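PDB 2JDJ: RedY-like protein from Hahella chejuensis, which probably takes part in the biosynthesis of the red pigment prodigiosin, though its exact role is not established. Local coordinates for residues R44-Q48 against A49-Y53. Residues are numbered along the deposited sequence; the frame is centred on the assembly and turned at random.
Sequences RASLQ and ANAPY. With SO4 (sulfate ion), chain C.
Ser46 and Ala51 meet where the hairpin loop 44-53 closes on itself: Ser46 OG lies 3.6 Å from Ala51 CB. Ala51 is the buried residue here, its methyl lying against that hydroxyl. With OG anti to the backbone N of Ser46 (chi1 -179°), the hydroxyl reaches forward along its own segment toward Gln48 and takes a weak hydrogen bond from Gln48 N, 3.3 Å from OG. Ser46 CB lies 3.8 Å from Tyr53 O. Next to this, Ala45 CB touches the tyrosine ring obliquely, 3.7 Å from CE1 of Tyr53. The ring is brought there by a chi1 of 66°, which sets CG between the backbone N and the carbonyl carbon.

The tip is looser. A type I beta turn from Gln48 to Ala51 reverses the chain, and Ala51 N donates to Gln48 O across 3.1 Å, though the position of that oxygen is in doubt. Ala49 N points outward instead and gives a nearly straight hydrogen bond to O1 of a sulfate, 2.8 Å away, an ion probably from the crystallisation liquor. The extended Gln48 side chain leads away from the turn, its CB and CG passing near the sulfate.

The loop links strand 37-44, outermost in this chain, to strand 55-61, and backbone hydrogen bonds of Ala45 and Ser46 with His54 close its base. Antiparallel pairing at Arg44 carries the sheet on into the second subunit, consistent with the dimeric alpha-beta barrel fold. There Arg44 forms salt bridges with Glu20 of helix 16-30 and Glu96 of the second subunit, whose Leu93 packs on Tyr53.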
loop_
_atom_site.group_PDB
_atom_site.type_symbol
_atom_site.label_atom_id
_atom_site.label_comp_id
_atom_site.label_asym_id
_atom_site.label_seq_id
_atom_site.Cartn_x
_atom_site.Cartn_y
_atom_site.Cartn_z
ATOM N N ARG A 44 -4.470 10.168 2.530
ATOM C CA ARG A 44 -3.974 11.545 2.539
ATOM C C ARG A 44 -2.689 11.590 3.327
ATOM O O ARG A 44 -2.717 11.459 4.541
ATOM C CB ARG A 44 -4.986 12.469 3.225
ATOM C CG ARG A 44 -4.644 13.980 3.153
ATOM C CD ARG A 44 -5.647 14.809 4.003
ATOM N NE ARG A 44 -7.031 14.374 3.794
ATOM C CZ ARG A 44 -7.730 13.622 4.646
ATOM N NH1 ARG A 44 -8.968 13.284 4.344
ATOM N NH2 ARG A 44 -7.195 13.193 5.785
ATOM N N ALA A 45 -1.580 11.826 2.635
ATOM C CA ALA A 45 -0.227 11.831 3.224
ATOM C C ALA A 45 0.237 13.226 3.695
ATOM O O ALA A 45 0.925 13.354 4.708
ATOM C CB ALA A 45 0.759 11.272 2.221
ATOM N N SER A 46 -0.138 14.265 2.949
ATOM C CA SER A 46 0.394 15.603 3.156
ATOM C C SER A 46 -0.393 16.569 2.317
ATOM O O SER A 46 -0.767 16.237 1.176
ATOM C CB SER A 46 1.844 15.696 2.664
ATOM O OG SER A 46 2.353 17.001 2.885
ATOM N N LEU A 47 -0.628 17.759 2.867
ATOM C CA LEU A 47 -1.226 18.837 2.100
ATOM C C LEU A 47 -0.357 20.107 2.127
ATOM O O LEU A 47 -0.873 21.191 1.959
ATOM C CB LEU A 47 -2.683 19.109 2.529
ATOM C CG LEU A 47 -3.746 18.100 2.057
ATOM C CD1 LEU A 47 -5.119 18.418 2.630
ATOM C CD2 LEU A 47 -3.808 17.978 0.511
ATOM N N GLN A 48 0.948 19.956 2.357
ATOM C CA GLN A 48 1.930 21.023 2.142
ATOM C C GLN A 48 1.936 21.355 0.644
ATOM O O GLN A 48 2.022 20.456 -0.172
ATOM C CB GLN A 48 3.337 20.558 2.557
ATOM C CG GLN A 48 3.570 20.432 4.071
ATOM C CD GLN A 48 5.003 19.989 4.416
ATOM O OE1 GLN A 48 5.969 20.691 4.095
ATOM N NE2 GLN A 48 5.139 18.815 5.069
ATOM N N ALA A 49 1.857 22.628 0.271
ATOM C CA ALA A 49 1.797 22.976 -1.159
ATOM C C ALA A 49 2.921 22.324 -1.960
ATOM O O ALA A 49 2.683 21.732 -3.007
ATOM C CB ALA A 49 1.786 24.501 -1.367
ATOM N N ASN A 50 4.146 22.403 -1.456
ATOM C CA ASN A 50 5.300 21.944 -2.217
ATOM C C ASN A 50 5.748 20.511 -1.895
ATOM O O ASN A 50 6.878 20.123 -2.233
ATOM C CB ASN A 50 6.470 22.941 -2.067
ATOM C CG ASN A 50 6.051 24.388 -2.333
ATOM O OD1 ASN A 50 6.310 25.289 -1.519
ATOM N ND2 ASN A 50 5.381 24.618 -3.472
ATOM N N ALA A 51 4.855 19.718 -1.290
ATOM C CA ALA A 51 5.125 18.300 -1.020
ATOM C C ALA A 51 5.405 17.538 -2.328
ATOM O O ALA A 51 4.744 17.764 -3.351
ATOM C CB ALA A 51 3.942 17.657 -0.262
ATOM N N PRO A 52 6.390 16.634 -2.310
ATOM C CA PRO A 52 6.609 15.797 -3.483
ATOM C C PRO A 52 5.401 14.912 -3.835
ATOM O O PRO A 52 5.268 14.496 -4.979
ATOM C CB PRO A 52 7.819 14.947 -3.080
ATOM C CG PRO A 52 7.800 14.974 -1.577
ATOM C CD PRO A 52 7.360 16.344 -1.239
ATOM N N TYR A 53 4.549 14.623 -2.853
ATOM C CA TYR A 53 3.278 13.934 -3.095
ATOM C C TYR A 53 2.324 14.201 -1.948
ATOM O O TYR A 53 2.776 14.442 -0.826
ATOM C CB TYR A 53 3.454 12.428 -3.300
ATOM C CG TYR A 53 3.942 11.674 -2.076
ATOM C CD1 TYR A 53 3.046 11.023 -1.214
ATOM C CD2 TYR A 53 5.291 11.620 -1.784
ATOM C CE1 TYR A 53 3.519 10.321 -0.076
ATOM C CE2 TYR A 53 5.763 10.943 -0.666
ATOM C CZ TYR A 53 4.878 10.296 0.178
ATOM O OH TYR A 53 5.388 9.622 1.281
HETATM S S SO4 C . 2.445 24.774 3.553
HETATM O O1 SO4 C . 1.636 24.556 2.348
HETATM O O2 SO4 C . 2.559 26.218 3.748
HETATM O O3 SO4 C . 1.836 24.100 4.715
HETATM O O4 SO4 C . 3.798 24.231 3.390
#